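Serine protease pet (Escherichia coli, PDB 4OM9) is a secreted serine protease and autotransporter enterotoxin of enteroaggregative E. coli, which probably acts inside host cells by cleaving the cytoskeletal protein alpha-fodrin. Local coordinates at residues A[334-339]-A[349-354]; A[759-764]-A[800-805]; A[818-823]-A[842-847]. All coordinates share one frame; numbering follows the deposited sequence.

Contact 1. Residues A[334-339]-A[349-354]; sequences VTFKGA and VDWNIK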
loop_
_atom_site.group_PDB
_atom_site.type_symbol
_atom_site.label_atom_id
_atom_site.label_comp_id
_atom_site.label_asym_id
_atom_site.label_seq_id
_atom_site.Cartn_x
_atom_site.Cartn_y
_atom_site.Cartn_z
ATOM N N VAL A 334 -41.169 18.826 13.810
ATOM C CA VAL A 334 -41.512 18.764 12.387
ATOM C C VAL A 334 -40.462 18.031 11.544
ATOM O O VAL A 334 -39.253 18.083 11.812
ATOM C CB VAL A 334 -41.731 20.180 11.793
ATOM C CG1 VAL A 334 -42.825 20.906 12.544
ATOM C CG2 VAL A 334 -40.448 20.987 11.842
ATOM N N THR A 335 -40.934 17.344 10.514
ATOM C CA THR A 335 -40.041 16.618 9.631
ATOM C C THR A 335 -39.940 17.296 8.276
ATOM O O THR A 335 -40.859 17.995 7.837
ATOM C CB THR A 335 -40.502 15.162 9.450
ATOM O OG1 THR A 335 -41.765 15.141 8.779
ATOM C CG2 THR A 335 -40.643 14.465 10.821
ATOM N N PHE A 336 -38.796 17.118 7.630
ATOM C CA PHE A 336 -38.674 17.487 6.237
ATOM C C PHE A 336 -38.495 16.252 5.376
ATOM O O PHE A 336 -37.846 15.282 5.790
ATOM C CB PHE A 336 -37.507 18.433 6.007
ATOM C CG PHE A 336 -37.219 18.683 4.546
ATOM C CD1 PHE A 336 -38.099 19.424 3.771
ATOM C CD2 PHE A 336 -36.071 18.179 3.958
ATOM C CE1 PHE A 336 -37.841 19.668 2.439
ATOM C CE2 PHE A 336 -35.798 18.411 2.614
ATOM C CZ PHE A 336 -36.687 19.154 1.849
ATOM N N LYS A 337 -39.077 16.298 4.181
ATOM C CA LYS A 337 -38.906 15.249 3.189
ATOM C C LYS A 337 -38.841 15.859 1.803
ATOM O O LYS A 337 -39.571 16.813 1.503
ATOM C CB LYS A 337 -40.047 14.238 3.256
ATOM C CG LYS A 337 -39.921 13.120 2.241
ATOM C CD LYS A 337 -41.020 12.088 2.408
ATOM C CE LYS A 337 -40.858 10.952 1.407
ATOM N NZ LYS A 337 -41.814 9.838 1.677
ATOM N N GLY A 338 -37.979 15.304 0.961
ATOM C CA GLY A 338 -37.891 15.715 -0.430
ATOM C C GLY A 338 -36.740 15.076 -1.187
ATOM O O GLY A 338 -36.310 13.972 -0.877
ATOM N N ALA A 339 -36.240 15.802 -2.183
ATOM C CA ALA A 339 -35.194 15.328 -3.086
ATOM C C ALA A 339 -33.861 15.207 -2.363
ATOM O O ALA A 339 -33.017 14.409 -2.727
ATOM C CB ALA A 339 -35.071 16.270 -4.266
ATOM N N VAL A 349 -25.298 24.840 7.055
ATOM C CA VAL A 349 -26.700 24.751 7.419
ATOM C C VAL A 349 -26.903 24.047 8.769
ATOM O O VAL A 349 -26.743 22.828 8.871
ATOM C CB VAL A 349 -27.501 23.995 6.351
ATOM C CG1 VAL A 349 -28.948 23.948 6.753
ATOM C CG2 VAL A 349 -27.339 24.664 4.989
ATOM N N ASP A 350 -27.273 24.810 9.798
ATOM C CA ASP A 350 -27.591 24.202 11.087
ATOM C C ASP A 350 -28.939 23.512 10.984
ATOM O O ASP A 350 -29.985 24.138 10.790
ATOM C CB ASP A 350 -27.571 25.229 12.217
ATOM C CG ASP A 350 -26.168 25.681 12.550
ATOM O OD1 ASP A 350 -25.202 24.989 12.162
ATOM O OD2 ASP A 350 -26.017 26.727 13.191
ATOM N N TRP A 351 -28.895 22.197 11.078
ATOM C CA TRP A 351 -30.053 21.393 10.781
ATOM C C TRP A 351 -30.681 21.011 12.106
ATOM O O TRP A 351 -30.279 20.031 12.731
ATOM C CB TRP A 351 -29.656 20.170 9.935
ATOM C CG TRP A 351 -30.800 19.282 9.565
ATOM C CD1 TRP A 351 -31.148 18.103 10.169
ATOM C CD2 TRP A 351 -31.765 19.501 8.512
ATOM N NE1 TRP A 351 -32.268 17.578 9.556
ATOM C CE2 TRP A 351 -32.662 18.408 8.551
ATOM C CE3 TRP A 351 -31.960 20.511 7.569
ATOM C CZ2 TRP A 351 -33.741 18.308 7.656
ATOM C CZ3 TRP A 351 -33.032 20.403 6.686
ATOM C CH2 TRP A 351 -33.906 19.307 6.736
ATOM N N ASN A 352 -31.653 21.805 12.550
ATOM C CA ASN A 352 -32.283 21.549 13.846
ATOM C C ASN A 352 -33.741 21.157 13.701
ATOM O O ASN A 352 -34.592 21.656 14.393
ATOM C CB ASN A 352 -32.163 22.757 14.784
ATOM C CG ASN A 352 -32.465 22.390 16.239
ATOM O OD1 ASN A 352 -32.661 21.221 16.557
ATOM N ND2 ASN A 352 -32.524 23.385 17.115
ATOM N N ILE A 353 -34.001 20.246 12.776
ATOM C CA ILE A 353 -35.274 19.535 12.707
ATOM C C ILE A 353 -34.865 18.109 12.407
ATOM O O ILE A 353 -33.676 17.827 12.240
ATOM C CB ILE A 353 -36.221 20.045 11.576
ATOM C CG1 ILE A 353 -35.523 19.858 10.214
ATOM C CG2 ILE A 353 -36.605 21.476 11.787
ATOM C CD1 ILE A 353 -36.349 20.288 8.985
ATOM N N LYS A 354 -35.857 17.233 12.297
ATOM C CA LYS A 354 -35.631 15.881 11.816
ATOM C C LYS A 354 -35.907 15.771 10.326
ATOM O O LYS A 354 -36.881 16.341 9.816
ATOM C CB LYS A 354 -36.512 14.891 12.580
ATOM C CG LYS A 354 -36.149 14.736 14.046
ATOM C CD LYS A 354 -36.862 13.535 14.619
ATOM C CE LYS A 354 -36.549 13.336 16.102
ATOM N NZ LYS A 354 -35.876 14.517 16.730
#
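Phe336 and Lys354 meet through their backbones in the right-handed parallel beta-helix of the passenger domain, where strands of successive coils run side by side. Thr335 and Lys354 form a parallel beta bridge. One backbone hydrogen bond secures it, from Phe336 N to Lys354 O at 3.0 Å, the donor lying in the carbonyl plane. The same oxygen also receives a CA-H...O contact from Thr335 CA at 3.2 Å, and both Thr335 and Lys354 turn their side chains to one face of this small sheet, in which strand 309-310 is the neighbour beyond 335-337. The amine of Lys354 leads away to Gln373 and Ala374.

Apolar contacts line the inner side. Ile353 reaches two residues with separate branches: CG2 meets Val334 CG2 at 3.9 Å, while CD1 touches Phe336 CB at 3.7 Å. Its first torsion, with CG1 between the backbone N and the carbonyl carbon (chi1 60°), places Ile353 CG1 3.5 Å above one face of the Trp351 indole, toward its rim; Trp351 NE1 bonds to Gln375. Phe336 is itself stacked on Phe316. The side chains of Phe336 and Trp351 cross at about a right angle, and Phe336 CD2 comes to the edge of the indole at Trp351 CH2, 3.7 Å away.

Contact 2. Residues A[759-764]-A[800-805]; sequences AKLSFG and SLAMNN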
loop_
_atom_site.group_PDB
_atom_site.type_symbol
_atom_site.label_atom_id
_atom_site.label_comp_id
_atom_site.label_asym_id
_atom_site.label_seq_id
_atom_site.Cartn_x
_atom_site.Cartn_y
_atom_site.Cartn_z
ATOM N N ALA A 759 29.512 -20.364 3.889
ATOM C CA ALA A 759 29.118 -18.972 4.111
ATOM C C ALA A 759 30.271 -18.031 3.801
ATOM O O ALA A 759 31.374 -18.476 3.500
ATOM C CB ALA A 759 28.631 -18.771 5.538
ATOM N N LYS A 760 30.016 -16.729 3.867
ATOM C CA LYS A 760 31.021 -15.755 3.457
ATOM C C LYS A 760 31.162 -14.595 4.429
ATOM O O LYS A 760 30.412 -14.495 5.392
ATOM C CB LYS A 760 30.684 -15.209 2.069
ATOM C CG LYS A 760 30.555 -16.265 0.977
ATOM C CD LYS A 760 29.704 -15.740 -0.171
ATOM C CE LYS A 760 30.404 -14.623 -0.947
ATOM N NZ LYS A 760 31.540 -15.154 -1.756
ATOM N N LEU A 761 32.173 -13.760 4.184
ATOM C CA LEU A 761 32.223 -12.391 4.702
ATOM C C LEU A 761 32.454 -12.320 6.231
ATOM O O LEU A 761 32.193 -13.306 6.929
ATOM C CB LEU A 761 30.934 -11.678 4.261
ATOM C CG LEU A 761 30.999 -11.312 2.769
ATOM C CD1 LEU A 761 29.707 -10.702 2.268
ATOM C CD2 LEU A 761 32.183 -10.382 2.491
ATOM N N SER A 762 32.963 -11.197 6.768
ATOM C CA SER A 762 33.207 -9.919 6.076
ATOM C C SER A 762 34.210 -8.997 6.747
ATOM O O SER A 762 35.048 -8.398 6.079
ATOM C CB SER A 762 31.942 -9.110 6.009
ATOM O OG SER A 762 31.735 -8.526 7.285
ATOM N N PHE A 763 34.046 -8.862 8.068
ATOM C CA PHE A 763 34.586 -7.781 8.921
ATOM C C PHE A 763 35.393 -6.669 8.248
ATOM O O PHE A 763 36.444 -6.913 7.665
ATOM C CB PHE A 763 35.455 -8.369 10.032
ATOM C CG PHE A 763 34.808 -9.485 10.794
ATOM C CD1 PHE A 763 33.511 -9.382 11.245
ATOM C CD2 PHE A 763 35.516 -10.645 11.062
ATOM C CE1 PHE A 763 32.922 -10.426 11.945
ATOM C CE2 PHE A 763 34.944 -11.683 11.760
ATOM C CZ PHE A 763 33.644 -11.576 12.205
ATOM N N GLY A 764 34.912 -5.439 8.363
ATOM C CA GLY A 764 35.677 -4.296 7.908
ATOM C C GLY A 764 35.282 -3.753 6.552
ATOM O O GLY A 764 35.069 -4.502 5.595
ATOM N N SER A 800 34.034 -18.565 4.062
ATOM C CA SER A 800 35.058 -17.565 3.779
ATOM C C SER A 800 35.139 -16.533 4.901
ATOM O O SER A 800 34.341 -16.568 5.836
ATOM C CB SER A 800 34.768 -16.868 2.447
ATOM O OG SER A 800 34.672 -17.804 1.388
ATOM N N LEU A 801 36.099 -15.614 4.808
ATOM C CA LEU A 801 36.187 -14.519 5.773
ATOM C C LEU A 801 37.039 -13.349 5.286
ATOM O O LEU A 801 38.256 -13.349 5.466
ATOM C CB LEU A 801 36.739 -15.022 7.108
ATOM C CG LEU A 801 36.586 -14.008 8.241
ATOM C CD1 LEU A 801 35.130 -13.503 8.303
ATOM C CD2 LEU A 801 37.015 -14.576 9.579
ATOM N N ALA A 802 36.405 -12.347 4.682
ATOM C CA ALA A 802 37.124 -11.157 4.234
ATOM C C ALA A 802 37.528 -10.316 5.439
ATOM O O ALA A 802 36.856 -10.343 6.467
ATOM C CB ALA A 802 36.279 -10.351 3.276
ATOM N N MET A 803 38.639 -9.592 5.329
ATOM C CA MET A 803 39.167 -8.830 6.460
ATOM C C MET A 803 39.861 -7.535 6.064
ATOM O O MET A 803 40.994 -7.296 6.479
ATOM C CB MET A 803 40.174 -9.663 7.254
ATOM C CG MET A 803 39.866 -11.136 7.408
ATOM S SD MET A 803 38.821 -11.506 8.818
ATOM C CE MET A 803 39.875 -12.694 9.653
ATOM N N ASN A 804 39.208 -6.704 5.263
ATOM C CA ASN A 804 39.779 -5.396 4.974
ATOM C C ASN A 804 39.749 -4.541 6.221
ATOM O O ASN A 804 38.772 -3.836 6.472
ATOM C CB ASN A 804 39.042 -4.695 3.839
ATOM C CG ASN A 804 39.312 -5.324 2.500
ATOM O OD1 ASN A 804 39.528 -6.531 2.404
ATOM N ND2 ASN A 804 39.310 -4.510 1.452
ATOM N N ASN A 805 40.814 -4.648 7.010
ATOM C CA ASN A 805 41.029 -3.818 8.185
ATOM C C ASN A 805 40.055 -4.236 9.291
ATOM O O ASN A 805 38.859 -4.010 9.192
ATOM C CB ASN A 805 40.902 -2.331 7.795
ATOM C CG ASN A 805 41.531 -1.391 8.809
ATOM O OD1 ASN A 805 42.161 -1.821 9.771
ATOM N ND2 ASN A 805 41.336 -0.094 8.604
#
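Ala759 and Ser800 open a pairing of two nearly parallel segments, 3° apart in direction, in consecutive coils toward the C-terminal end of the beta-helix. Their backbones supply the one hydrogen bond across the contact, from Ser800 N to Ala759 O at 2.7 Å, with the donor tilted 27° out of the carbonyl plane. Farther along, weaker CA-H...O contacts take over: Met803 CA faces Phe763 O at 3.5 Å, and Gly764 CA lies near the carbonyl oxygens of both Asn804 and Asn805.

Side-chain packing centres on Phe763. Leu801 CD1 approaches the ring obliquely, 3.9 Å from Phe763 CE2, and Met803 SD sits at the ring edge, 4.1 Å from Phe763 CD2, in a Met-aromatic contact. The Met803 chain bends at chi2 and chi3 and lies beside the phenyl group, pointing the same way. Tyr790 stacks on this ring, and Ile794 and Leu807 also pack against it. Elsewhere Leu761 CD2 meets Ala802 CB at 4.2 Å.

With a single conventional hydrogen bond between the segments, cohesion here probably depends more on the buried Phe763, Leu801 and Met803 than on a regular strand ladder.

Contact 3. Residues A[818-823]-A[842-847]; sequences KLNSTG and ELTTSN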
loop_
_atom_site.group_PDB
_atom_site.type_symbol
_atom_site.label_atom_id
_atom_site.label_comp_id
_atom_site.label_asym_id
_atom_site.label_seq_id
_atom_site.Cartn_x
_atom_site.Cartn_y
_atom_site.Cartn_z
ATOM N N LYS A 818 38.305 -20.585 4.865
ATOM C CA LYS A 818 39.192 -19.697 4.121
ATOM C C LYS A 818 39.298 -18.311 4.747
ATOM O O LYS A 818 38.399 -17.873 5.463
ATOM C CB LYS A 818 38.720 -19.591 2.673
ATOM C CG LYS A 818 38.917 -20.881 1.893
ATOM C CD LYS A 818 38.233 -20.857 0.534
ATOM C CE LYS A 818 38.571 -22.112 -0.265
ATOM N NZ LYS A 818 37.732 -22.257 -1.485
ATOM N N LEU A 819 40.400 -17.620 4.468
ATOM C CA LEU A 819 40.682 -16.341 5.113
ATOM C C LEU A 819 41.550 -15.433 4.241
ATOM O O LEU A 819 42.600 -15.842 3.752
ATOM C CB LEU A 819 41.361 -16.578 6.469
ATOM C CG LEU A 819 41.363 -15.517 7.578
ATOM C CD1 LEU A 819 41.958 -16.093 8.858
ATOM C CD2 LEU A 819 42.101 -14.237 7.191
ATOM N N ASN A 820 41.102 -14.192 4.069
ATOM C CA ASN A 820 41.871 -13.164 3.376
ATOM C C ASN A 820 41.909 -11.879 4.183
ATOM O O ASN A 820 40.875 -11.243 4.391
ATOM C CB ASN A 820 41.282 -12.884 1.995
ATOM C CG ASN A 820 41.653 -13.938 0.983
ATOM O OD1 ASN A 820 42.710 -13.862 0.352
ATOM N ND2 ASN A 820 40.790 -14.935 0.820
ATOM N N SER A 821 43.094 -11.483 4.631
ATOM C CA SER A 821 43.180 -10.326 5.506
ATOM C C SER A 821 44.034 -9.190 4.960
ATOM O O SER A 821 45.056 -8.842 5.536
ATOM C CB SER A 821 43.703 -10.750 6.875
ATOM O OG SER A 821 43.946 -9.617 7.690
ATOM N N THR A 822 43.596 -8.597 3.858
ATOM C CA THR A 822 44.211 -7.365 3.385
ATOM C C THR A 822 43.967 -6.259 4.413
ATOM O O THR A 822 42.982 -5.520 4.331
ATOM C CB THR A 822 43.658 -6.928 2.010
ATOM O OG1 THR A 822 42.866 -7.980 1.442
ATOM C CG2 THR A 822 44.799 -6.575 1.060
ATOM N N GLY A 823 44.858 -6.162 5.396
ATOM C CA GLY A 823 44.751 -5.120 6.398
ATOM C C GLY A 823 44.944 -5.596 7.821
ATOM O O GLY A 823 45.351 -6.734 8.051
ATOM N N GLU A 842 43.276 -21.671 3.444
ATOM C CA GLU A 842 43.701 -20.866 2.342
ATOM C C GLU A 842 43.903 -19.500 2.915
ATOM O O GLU A 842 43.288 -18.547 2.529
ATOM C CB GLU A 842 42.689 -20.873 1.212
ATOM C CG GLU A 842 43.102 -20.013 0.032
ATOM C CD GLU A 842 42.639 -20.552 -1.289
ATOM O OE1 GLU A 842 42.124 -21.671 -1.323
ATOM O OE2 GLU A 842 42.798 -19.861 -2.302
ATOM N N LEU A 843 44.770 -19.436 3.893
ATOM C CA LEU A 843 45.080 -18.187 4.588
ATOM C C LEU A 843 46.006 -17.298 3.771
ATOM O O LEU A 843 47.228 -17.423 3.843
ATOM C CB LEU A 843 45.703 -18.469 5.958
ATOM C CG LEU A 843 46.108 -17.256 6.800
ATOM C CD1 LEU A 843 45.003 -16.216 6.811
ATOM C CD2 LEU A 843 46.420 -17.696 8.214
ATOM N N THR A 844 45.411 -16.387 3.009
ATOM C CA THR A 844 46.159 -15.502 2.127
ATOM C C THR A 844 46.302 -14.103 2.723
ATOM O O THR A 844 45.923 -13.120 2.093
ATOM C CB THR A 844 45.475 -15.393 0.749
ATOM O OG1 THR A 844 44.792 -16.617 0.448
ATOM C CG2 THR A 844 46.486 -15.090 -0.342
ATOM N N THR A 845 46.842 -14.010 3.935
ATOM C CA THR A 845 46.961 -12.720 4.613
ATOM C C THR A 845 47.943 -11.795 3.905
ATOM O O THR A 845 49.133 -12.095 3.789
ATOM C CB THR A 845 47.399 -12.882 6.077
ATOM O OG1 THR A 845 47.900 -11.631 6.567
ATOM C CG2 THR A 845 48.483 -13.949 6.212
ATOM N N SER A 846 47.432 -10.659 3.442
ATOM C CA SER A 846 48.225 -9.735 2.641
ATOM C C SER A 846 48.864 -8.624 3.460
ATOM O O SER A 846 49.484 -7.721 2.891
ATOM C CB SER A 846 47.367 -9.117 1.531
ATOM O OG SER A 846 48.092 -8.123 0.814
ATOM N N ASN A 847 48.720 -8.690 4.785
ATOM C CA ASN A 847 49.393 -7.731 5.671
ATOM C C ASN A 847 49.345 -8.090 7.151
ATOM O O ASN A 847 49.197 -9.261 7.522
ATOM C CB ASN A 847 48.797 -6.332 5.476
ATOM C CG ASN A 847 49.826 -5.227 5.586
ATOM O OD1 ASN A 847 50.094 -4.723 6.678
ATOM N ND2 ASN A 847 50.408 -4.841 4.453
#
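Glu842 and Lys818 lie side by side and point the same way, joining neighbouring coils of the beta-helix near its C-terminal end. Their aliphatic parts do the touching: Lys818 CG packs on Glu842 CB at 3.8 Å, and CE comes near OE1. The charged ends stay farther apart: Lys818 NZ is 4.4 Å from Glu842 OE1, beyond a salt bridge, so the attraction is probably modest. Leu868 also touches Glu842.

Leu819 makes the buried counterpart with Leu843. The two leucines are also parallel neighbours, and one methyl, Leu843 CD1, fits against CB, CG and both end carbons of Leu819, nearest Leu819 CD2 at 3.5 Å. With CG anti to the backbone N in both, the leucines start out the same way; they differ at chi2, 173° in Leu819 and 46° in Leu843, and Leu843 CD1 lies against Leu819. Met803 packs on Leu819 as well.

The backbone of Leu819 contributes the hydrogen bond between the segments: Thr844 N donates to Leu819 O at 3.0 Å, almost in line with the carbonyl. Leu843 CA makes a CA-H...O contact with the same oxygen. Thr844 is held within its own segment as well, its OG1 donating to Glu842 O from well above the carbonyl plane. Farther along no further hydrogen bond crosses the contact, but the backbones stay close, and Thr822 CG2 lies 3.6 Å from Ser846 CB.

The coils are thus joined by one backbone hydrogen bond beside a buried leucine pair, with lysine and glutamate stems aligned along the more exposed side, whose charges, too far apart for a salt bridge, probably add little.

In the fold
Contact 1 lies across the chain's centre from the other two, about 76 Å from contact 2 and 86 Å from contact 3, centre to centre. Most of its touching residues are buried, although the surface it covers is the smallest, and aromatic and aliphatic side chains pack together beside a parallel strand pair. Contacts 2 and 3 are partly buried and lack regular strands, yet each keeps one backbone hydrogen bond. Their centres lie about 9 Å apart: segment 800-805 pairs with 759-764 and adjoins 818-823, where Leu801 O probably accepts a hydrogen bond from Asn820 N, so four coils stack. Contact 2 relies on sulfur and aromatic packing, contact 3 on leucines and polar side chains.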